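Aerotolerance-related membrane protein (Bacteroides fragilis, PDB 4JDU) is a membrane protein that probably contributes to oxygen tolerance, represented here by its calcium-binding von Willebrand factor type A domain. Local coordinates at residues Met12-Ile17 and Ile112-Asp117; Val139-Val144 and Gln179-Glu184; Thr171-Ala176 and Tyr189-Asn194. The protein carries 6 engineered substitutions. All blocks are in the same frame, centred on the assembly; numbering follows the deposited sequence. Where two conformers were deposited one is given.

Contact 1: residues Met12-Ile17 and Ile112-Asp117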
loop_
_atom_site.group_PDB
_atom_site.type_symbol
_atom_site.label_atom_id
_atom_site.label_comp_id
_atom_site.label_asym_id
_atom_site.label_seq_id
_atom_site.Cartn_x
_atom_site.Cartn_y
_atom_site.Cartn_z
HETATM N N MSE A 12 -3.139 -4.854 8.632
HETATM C CA MSE A 12 -3.871 -3.804 7.942
HETATM C C MSE A 12 -3.129 -3.410 6.681
HETATM O O MSE A 12 -1.994 -2.909 6.733
HETATM C CB MSE A 12 -4.081 -2.575 8.831
HETATM C CG MSE A 12 -4.765 -1.435 8.107
HETATM SE SE MSE A 12 -6.527 -1.934 7.441
HETATM C CE MSE A 12 -7.375 -2.357 9.124
ATOM N N ILE A 13 -3.775 -3.665 5.548
ATOM C CA ILE A 13 -3.255 -3.245 4.257
ATOM C C ILE A 13 -3.588 -1.775 4.060
ATOM O O ILE A 13 -4.715 -1.343 4.306
ATOM C CB ILE A 13 -3.903 -4.043 3.109
ATOM C CG1 ILE A 13 -3.741 -5.546 3.334
ATOM C CG2 ILE A 13 -3.308 -3.633 1.767
ATOM C CD1 ILE A 13 -2.293 -6.010 3.332
ATOM N N ALA A 14 -2.606 -0.991 3.632
ATOM C CA ALA A 14 -2.873 0.383 3.214
ATOM C C ALA A 14 -2.463 0.511 1.756
ATOM O O ALA A 14 -1.268 0.527 1.446
ATOM C CB ALA A 14 -2.115 1.381 4.091
ATOM N N LEU A 15 -3.454 0.567 0.871
ATOM C CA LEU A 15 -3.212 0.550 -0.570
ATOM C C LEU A 15 -3.330 1.934 -1.176
ATOM O O LEU A 15 -4.378 2.575 -1.082
ATOM C CB LEU A 15 -4.194 -0.393 -1.266
ATOM C CG LEU A 15 -4.193 -0.399 -2.803
ATOM C CD1 LEU A 15 -2.885 -0.937 -3.353
ATOM C CD2 LEU A 15 -5.340 -1.248 -3.273
ATOM N N ASP A 16 -2.250 2.380 -1.804
ATOM C CA ASP A 16 -2.223 3.615 -2.587
ATOM C C ASP A 16 -3.105 3.455 -3.832
ATOM O O ASP A 16 -2.836 2.596 -4.672
ATOM C CB ASP A 16 -0.766 3.845 -3.015
ATOM C CG ASP A 16 -0.500 5.240 -3.536
ATOM O OD1 ASP A 16 -1.410 5.871 -4.110
ATOM O OD2 ASP A 16 0.662 5.697 -3.395
ATOM N N ILE A 17 -4.150 4.271 -3.949
ATOM C CA ILE A 17 -4.973 4.281 -5.162
ATOM C C ILE A 17 -4.926 5.642 -5.862
ATOM O O ILE A 17 -5.823 6.004 -6.639
ATOM C CB ILE A 17 -6.424 3.820 -4.899
ATOM C CG1 ILE A 17 -7.160 4.774 -3.955
ATOM C CG2 ILE A 17 -6.419 2.391 -4.339
ATOM C CD1 ILE A 17 -8.671 4.531 -3.961
ATOM N N ILE A 112 1.256 -3.410 9.683
ATOM C CA ILE A 112 0.726 -2.585 8.606
ATOM C C ILE A 112 1.534 -2.885 7.364
ATOM O O ILE A 112 2.759 -2.997 7.433
ATOM C CB ILE A 112 0.830 -1.090 8.950
ATOM C CG1 ILE A 112 -0.013 -0.777 10.195
ATOM C CG2 ILE A 112 0.422 -0.219 7.756
ATOM C CD1 ILE A 112 0.184 0.624 10.735
ATOM N N VAL A 113 0.848 -3.061 6.239
ATOM C CA VAL A 113 1.531 -3.267 4.962
ATOM C C VAL A 113 1.108 -2.169 4.000
ATOM O O VAL A 113 -0.028 -2.160 3.519
ATOM C CB VAL A 113 1.209 -4.651 4.360
ATOM C CG1 VAL A 113 1.959 -4.848 3.037
ATOM C CG2 VAL A 113 1.562 -5.766 5.341
ATOM N N VAL A 114 2.008 -1.215 3.778
ATOM C CA VAL A 114 1.762 -0.116 2.849
ATOM C C VAL A 114 2.189 -0.540 1.450
ATOM O O VAL A 114 3.317 -0.993 1.265
ATOM C CB VAL A 114 2.538 1.153 3.258
ATOM C CG1 VAL A 114 2.181 2.310 2.348
ATOM C CG2 VAL A 114 2.233 1.526 4.712
ATOM N N ILE A 115 1.279 -0.416 0.479
ATOM C CA ILE A 115 1.559 -0.771 -0.916
ATOM C C ILE A 115 1.434 0.482 -1.780
ATOM O O ILE A 115 0.358 1.064 -1.908
ATOM C CB ILE A 115 0.626 -1.894 -1.405
ATOM C CG1 ILE A 115 0.645 -3.038 -0.384
ATOM C CG2 ILE A 115 1.049 -2.391 -2.771
ATOM C CD1 ILE A 115 -0.202 -4.221 -0.753
ATOM N N THR A 116 2.552 0.915 -2.355
ATOM C CA THR A 116 2.635 2.257 -2.911
ATOM C C THR A 116 3.818 2.375 -3.855
ATOM O O THR A 116 4.725 1.552 -3.812
ATOM C CB THR A 116 2.793 3.301 -1.760
ATOM O OG1 THR A 116 2.809 4.630 -2.290
ATOM C CG2 THR A 116 4.092 3.058 -0.956
ATOM N N ASP A 117 3.814 3.404 -4.699
ATOM C CA ASP A 117 4.998 3.726 -5.492
ATOM C C ASP A 117 5.884 4.710 -4.725
ATOM O O ASP A 117 6.951 5.118 -5.203
ATOM C CB ASP A 117 4.613 4.250 -6.878
ATOM C CG ASP A 117 3.643 5.417 -6.825
ATOM O OD1 ASP A 117 3.644 6.165 -5.819
ATOM O OD2 ASP A 117 2.890 5.591 -7.805
#
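M12 to D16 and I112 to T116 run as parallel neighbours in the central sheet, their axes 4.7 Å apart and inclined by only 14°. The hydrogen bonds alternate as parallel strands require: A14 N gives to V113 O at 2.8 Å and D16 N to I115 O at 2.9 Å, while V113 N and I115 N return bonds to M12 O and A14 O. A weaker CA-H...O contact joins V114 CA to A14 O, 3.4 Å apart.

The side chains form two apolar layers. On one face, I13 and V113 lie side by side and point the same way, with I13 CD1 3.9 Å from V113 CB. I13 CG2 also meets I115 CD1 at 4.0 Å, and L15 leans its CD1 on I115 CB. On the opposite face A14 and V114 touch only loosely, through A14 CB and V114 CG2.

Beyond the ladder, the contact turns polar. D16 CG stands anti to the backbone N (chi1 -166°), which carries OD2 across to T116. T116 OG1 donates to D16 OD2 over 2.6 Å, meeting the anti lone pair of that oxygen, and itself accepts from G118 N; D16 OD1 pairs with S18 OG. This second shell probably steadies S18, a calcium ligand in the DxSxS motif of a MIDAS-type site. D117, a calcium-binding residue of this protein, lies about 4 Å (nearest atoms) from the calcium without coordinating it in this model; its OD2 bonds S20 OG and forms a salt bridge with R30.

Helix 37-43 packs I38 and L41 against the I13 face, helix 91-99 covers A14's side through A98 and I95, and strands 49-55 and 138-143 continue the sheet on either side.

Contact 2: residues Val139-Val144 and Gln179-Glu184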
loop_
_atom_site.group_PDB
_atom_site.type_symbol
_atom_site.label_atom_id
_atom_site.label_comp_id
_atom_site.label_asym_id
_atom_site.label_seq_id
_atom_site.Cartn_x
_atom_site.Cartn_y
_atom_site.Cartn_z
ATOM N N VAL A 139 5.574 -1.604 10.556
ATOM C CA VAL A 139 5.184 -1.043 9.262
ATOM C C VAL A 139 6.114 -1.547 8.167
ATOM O O VAL A 139 7.326 -1.294 8.189
ATOM C CB VAL A 139 5.199 0.488 9.244
ATOM C CG1 VAL A 139 4.647 1.002 7.919
ATOM C CG2 VAL A 139 4.410 1.053 10.416
ATOM N N ASN A 140 5.514 -2.277 7.232
ATOM C CA ASN A 140 6.195 -2.834 6.068
ATOM C C ASN A 140 5.787 -2.050 4.837
ATOM O O ASN A 140 4.691 -1.495 4.775
ATOM C CB ASN A 140 5.791 -4.301 5.891
ATOM C CG ASN A 140 6.072 -5.130 7.130
ATOM O OD1 ASN A 140 7.232 -5.407 7.452
ATOM N ND2 ASN A 140 5.009 -5.536 7.834
ATOM N N VAL A 141 6.662 -2.019 3.843
ATOM C CA VAL A 141 6.351 -1.319 2.605
ATOM C C VAL A 141 6.650 -2.186 1.384
ATOM O O VAL A 141 7.759 -2.733 1.244
ATOM C CB VAL A 141 7.124 0.016 2.497
ATOM C CG1 VAL A 141 6.743 0.741 1.217
ATOM C CG2 VAL A 141 6.856 0.908 3.711
ATOM N N LEU A 142 5.646 -2.335 0.520
ATOM C CA LEU A 142 5.825 -2.998 -0.764
ATOM C C LEU A 142 5.797 -1.915 -1.834
ATOM O O LEU A 142 4.779 -1.236 -2.031
ATOM C CB LEU A 142 4.739 -4.048 -1.008
ATOM C CG LEU A 142 4.526 -5.039 0.136
ATOM C CD1 LEU A 142 3.487 -6.088 -0.223
ATOM C CD2 LEU A 142 5.836 -5.683 0.561
ATOM N N GLY A 143 6.937 -1.726 -2.495
ATOM C CA GLY A 143 7.067 -0.685 -3.498
ATOM C C GLY A 143 6.721 -1.242 -4.864
ATOM O O GLY A 143 7.301 -2.243 -5.295
ATOM N N VAL A 144 5.754 -0.620 -5.528
ATOM C CA VAL A 144 5.387 -1.072 -6.869
ATOM C C VAL A 144 5.727 -0.006 -7.886
ATOM O O VAL A 144 5.452 1.175 -7.703
ATOM C CB VAL A 144 3.890 -1.468 -7.013
ATOM C CG1 VAL A 144 3.614 -2.811 -6.344
ATOM C CG2 VAL A 144 3.010 -0.397 -6.443
ATOM N N GLN A 179 12.093 2.676 1.618
ATOM C CA GLN A 179 13.038 1.984 2.483
ATOM C C GLN A 179 13.131 2.651 3.850
ATOM O O GLN A 179 13.233 1.970 4.878
ATOM C CB GLN A 179 14.412 1.902 1.818
ATOM C CG GLN A 179 14.442 0.967 0.600
ATOM C CD GLN A 179 15.721 1.093 -0.205
ATOM O OE1 GLN A 179 16.353 2.148 -0.224
ATOM N NE2 GLN A 179 16.104 0.018 -0.884
ATOM N N GLU A 180 13.076 3.979 3.880
ATOM C CA GLU A 180 13.207 4.673 5.153
ATOM C C GLU A 180 11.955 4.440 6.004
ATOM O O GLU A 180 12.039 4.271 7.225
ATOM C CB GLU A 180 13.468 6.165 4.939
ATOM C CG GLU A 180 13.889 6.888 6.211
ATOM C CD GLU A 180 13.995 8.388 6.032
ATOM O OE1 GLU A 180 13.652 8.882 4.935
ATOM O OE2 GLU A 180 14.408 9.068 6.998
ATOM N N ILE A 181 10.800 4.425 5.357
ATOM C CA ILE A 181 9.540 4.161 6.058
ATOM C C ILE A 181 9.555 2.781 6.708
ATOM O O ILE A 181 9.227 2.645 7.892
ATOM C CB ILE A 181 8.328 4.310 5.124
ATOM C CG1 ILE A 181 8.172 5.778 4.705
ATOM C CG2 ILE A 181 7.049 3.809 5.802
ATOM C CD1 ILE A 181 7.227 5.988 3.523
ATOM N N ALA A 182 9.971 1.768 5.958
ATOM C CA ALA A 182 10.038 0.417 6.505
ATOM C C ALA A 182 11.066 0.322 7.622
ATOM O O ALA A 182 10.823 -0.344 8.638
ATOM C CB ALA A 182 10.352 -0.593 5.408
ATOM N N LYS A 183 12.220 0.968 7.448
ATOM C CA LYS A 183 13.252 0.961 8.482
ATOM C C LYS A 183 12.708 1.540 9.784
ATOM O O LYS A 183 12.810 0.913 10.849
ATOM C CB LYS A 183 14.479 1.753 8.023
ATOM C CG LYS A 183 15.457 2.060 9.160
ATOM C CD LYS A 183 16.484 3.102 8.733
ATOM C CE LYS A 183 17.373 3.507 9.898
ATOM N NZ LYS A 183 18.354 4.547 9.479
ATOM N N GLU A 184 12.113 2.726 9.703
ATOM C CA GLU A 184 11.628 3.377 10.909
ATOM C C GLU A 184 10.403 2.667 11.464
ATOM O O GLU A 184 10.099 2.801 12.646
ATOM C CB GLU A 184 11.337 4.859 10.652
ATOM C CG GLU A 184 12.584 5.684 10.329
ATOM C CD GLU A 184 13.632 5.690 11.427
ATOM O OE1 GLU A 184 14.810 5.961 11.105
ATOM O OE2 GLU A 184 13.294 5.448 12.608
#
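V141 and I181 make the closest side-chain contact between strand 139-143 and helix 179-184, and they illustrate how a helix is laid on a sheet largely by apolar contact, with no hydrogen bond between the two segments. The axes approach to 6.8 Å and run nearly antiparallel, at 158°.

Methyl-to-methyl packing comes first. V141 CG2 and I181 CG2 meet at 3.6 Å, the two side chains crossing at about a right angle. With the isoleucine CG1 beside the backbone N (chi1 -67°), CG2 stands anti to that N and reaches the strand, while the longer CG1 arm turns elsewhere. The same I181 methyl also faces V139 CG1, more loosely, at 4.3 Å. V139 and V141, two residues apart and both directed at the helix, thus share one isoleucine branch. V141 and A182 both touch Y189 as well.

A second group of contacts involves the helix backbone. The small side chain of A182 lets the strand come close to the main chain: V141 CG2 lies 3.9 Å from A182 N and 4.2 Å from A182 CB, and V139 O lies 3.6 Å from A182 CA. V141 CG2 is therefore set between I181 and A182.

Polar links around the contact belong to its surroundings. E184 O accepts from S133 OG of helix 125-134, which also touches I181 through A125, and N140, on the far side of the strand from the helix, bonds through OD1 to I188 N.

Strand 138-143, helix 175-184 and the parallel neighbouring strand 189-191 together form a beta-alpha-beta crossover, the building unit of the Rossmann-like von Willebrand factor type A fold, here with a long excursion between its first strand and its helix.

Contact 3: residues Thr171-Ala176 and Tyr189-Asn194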
loop_
_atom_site.group_PDB
_atom_site.type_symbol
_atom_site.label_atom_id
_atom_site.label_comp_id
_atom_site.label_asym_id
_atom_site.label_seq_id
_atom_site.Cartn_x
_atom_site.Cartn_y
_atom_site.Cartn_z
ATOM N N THR A 171 6.037 9.522 -13.444
ATOM C CA THR A 171 6.065 9.051 -12.063
ATOM C C THR A 171 7.075 7.928 -11.896
ATOM O O THR A 171 7.161 7.040 -12.739
ATOM C CB THR A 171 4.672 8.584 -11.590
ATOM O OG1 THR A 171 4.804 7.968 -10.305
ATOM C CG2 THR A 171 4.039 7.582 -12.575
ATOM N N ARG A 172 7.835 7.984 -10.804
ATOM C CA ARG A 172 8.900 7.023 -10.541
ATOM C C ARG A 172 8.714 6.379 -9.175
ATOM O O ARG A 172 8.262 7.027 -8.231
ATOM C CB ARG A 172 10.259 7.734 -10.567
ATOM C CG ARG A 172 10.627 8.351 -11.898
ATOM C CD ARG A 172 11.902 9.196 -11.833
ATOM N NE ARG A 172 12.196 9.787 -13.134
ATOM C CZ ARG A 172 11.627 10.899 -13.592
ATOM N NH1 ARG A 172 10.734 11.544 -12.850
ATOM N NH2 ARG A 172 11.935 11.365 -14.791
ATOM N N LEU A 173 9.065 5.103 -9.067
ATOM C CA LEU A 173 9.157 4.471 -7.752
ATOM C C LEU A 173 10.177 5.238 -6.928
ATOM O O LEU A 173 11.308 5.451 -7.375
ATOM C CB LEU A 173 9.607 3.019 -7.890
ATOM C CG LEU A 173 9.897 2.309 -6.558
ATOM C CD1 LEU A 173 8.615 1.920 -5.867
ATOM C CD2 LEU A 173 10.763 1.088 -6.801
ATOM N N ASN A 174 9.770 5.676 -5.739
ATOM C CA ASN A 174 10.679 6.351 -4.820
ATOM C C ASN A 174 11.181 5.358 -3.795
ATOM O O ASN A 174 10.652 5.263 -2.684
ATOM C CB ASN A 174 9.983 7.525 -4.127
ATOM C CG ASN A 174 10.953 8.385 -3.321
ATOM O OD1 ASN A 174 12.020 7.926 -2.905
ATOM N ND2 ASN A 174 10.581 9.638 -3.094
ATOM N N GLU A 175 12.214 4.618 -4.160
ATOM C CA GLU A 175 12.669 3.522 -3.325
ATOM C C GLU A 175 13.255 4.007 -2.011
ATOM O O GLU A 175 13.003 3.398 -0.970
ATOM C CB GLU A 175 13.694 2.691 -4.089
ATOM C CG GLU A 175 13.949 1.315 -3.500
ATOM C CD GLU A 175 14.269 0.303 -4.585
ATOM O OE1 GLU A 175 15.365 0.394 -5.178
ATOM O OE2 GLU A 175 13.409 -0.561 -4.858
ATOM N N ALA A 176 14.040 5.083 -2.050
ATOM C CA ALA A 176 14.674 5.589 -0.836
ATOM C C ALA A 176 13.637 5.898 0.233
ATOM O O ALA A 176 13.815 5.532 1.400
ATOM C CB ALA A 176 15.518 6.824 -1.144
ATOM N N TYR A 189 11.152 -3.745 3.563
ATOM C CA TYR A 189 10.808 -3.163 2.269
ATOM C C TYR A 189 11.072 -4.192 1.181
ATOM O O TYR A 189 12.121 -4.848 1.160
ATOM C CB TYR A 189 11.614 -1.892 1.961
ATOM C CG TYR A 189 11.503 -1.490 0.507
ATOM C CD1 TYR A 189 10.338 -0.923 0.018
ATOM C CD2 TYR A 189 12.548 -1.704 -0.381
ATOM C CE1 TYR A 189 10.216 -0.576 -1.316
ATOM C CE2 TYR A 189 12.434 -1.348 -1.719
ATOM C CZ TYR A 189 11.264 -0.780 -2.173
ATOM O OH TYR A 189 11.099 -0.408 -3.498
ATOM N N ILE A 190 10.113 -4.336 0.274
ATOM C CA ILE A 190 10.281 -5.200 -0.886
ATOM C C ILE A 190 9.885 -4.429 -2.126
ATOM O O ILE A 190 8.789 -3.861 -2.178
ATOM C CB ILE A 190 9.363 -6.425 -0.808
ATOM C CG1 ILE A 190 9.683 -7.265 0.426
ATOM C CG2 ILE A 190 9.474 -7.264 -2.071
ATOM C CD1 ILE A 190 8.587 -8.232 0.773
ATOM N N ARG A 191 10.760 -4.401 -3.131
ATOM C CA ARG A 191 10.367 -3.889 -4.438
ATOM C C ARG A 191 9.633 -4.998 -5.180
ATOM O O ARG A 191 10.205 -6.053 -5.473
ATOM C CB ARG A 191 11.559 -3.418 -5.277
ATOM C CG ARG A 191 11.089 -2.774 -6.581
ATOM C CD ARG A 191 12.164 -2.717 -7.651
ATOM N NE ARG A 191 13.194 -1.729 -7.355
ATOM C CZ ARG A 191 14.157 -1.388 -8.207
ATOM N NH1 ARG A 191 14.210 -1.952 -9.408
ATOM N NH2 ARG A 191 15.060 -0.479 -7.866
ATOM N N VAL A 192 8.361 -4.768 -5.461
ATOM C CA VAL A 192 7.523 -5.819 -6.020
ATOM C C VAL A 192 7.854 -6.100 -7.473
ATOM O O VAL A 192 7.792 -5.205 -8.315
ATOM C CB VAL A 192 6.040 -5.459 -5.919
ATOM C CG1 VAL A 192 5.201 -6.590 -6.496
ATOM C CG2 VAL A 192 5.665 -5.196 -4.470
ATOM N N ASP A 193 8.208 -7.345 -7.766
ATOM C CA ASP A 193 8.331 -7.771 -9.155
ATOM C C ASP A 193 7.509 -9.041 -9.390
ATOM O O ASP A 193 6.451 -8.986 -10.019
ATOM C CB ASP A 193 9.802 -7.901 -9.566
ATOM C CG ASP A 193 10.444 -6.548 -9.836
ATOM O OD1 ASP A 193 9.710 -5.602 -10.210
ATOM O OD2 ASP A 193 11.677 -6.426 -9.681
ATOM N N ASN A 194 7.963 -10.175 -8.869
ATOM C CA ASN A 194 7.084 -11.336 -8.779
ATOM C C ASN A 194 6.162 -11.178 -7.566
ATOM O O ASN A 194 6.608 -11.291 -6.421
ATOM C CB ASN A 194 7.892 -12.633 -8.691
ATOM C CG ASN A 194 7.020 -13.877 -8.792
ATOM O OD1 ASN A 194 6.091 -14.067 -8.006
ATOM N ND2 ASN A 194 7.316 -14.731 -9.768
#
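E175, in the first turn of helix 175-184, is held by Y189 and R191 of strand 189-191, so that the start of the crossover helix is joined to the edge strand that follows it. N174 occupies the N-cap, its OD1 capping M177 N.

R191 forms a salt bridge with E175, gripping the carboxylate side-on through NE and NH2. NE gives to E175 OE2 at 2.8 Å and NH2 to OE1, also at 2.8 Å, each on the syn side but out of the carboxylate plane. The carboxylate and guanidinium planes are nonetheless only 22° apart. A bend in the arginine chain at chi3 (-72°) turns the guanidinium edge toward the glutamate.

Y189 approaches the same oxygen. Its OH donates to the anti lone pair of E175 OE2 over 2.7 Å, with the carboxylate at the edge of the ring and the planes 75° apart. E175 CG lies 3.5 Å from Y189 CE2, so the aliphatic part of the glutamate also leans on the phenol.

L173 brings an apolar branch in beside these groups: its CD2 is 3.6 Å from Y189 OH and 3.8 Å from R191 NE.

Two strong donors converge on OE2, Y189 OH on the anti lone pair and R191 NE from the syn side, and a third bond on OE1 restrains rotation of the carboxylate. Such a setting, with an arginine beside it and a helix N-terminus nearby, would probably keep E175 ionised even in this partly buried position.

Overall arrangement
The three contacts follow one sheet outward from its middle. Contact 1, about 1 Å from the centre of the chain, pairs the central strands 9-16 and 109-116; contact 2 involves the next strand, 138-143, and contact 3 the outermost, 189-191. Their centres are about 10 Å (1 to 2), 12 Å (1 to 3) and 9 Å (2 to 3) apart. Contact 1 closes before the others open, whereas contacts 2 and 3 interleave along the chain and share helix 175-184. D117 O accepting from N174 N ties the calcium-site end of contact 1 to contact 3, linking metal-binding loops and crossover within one domain.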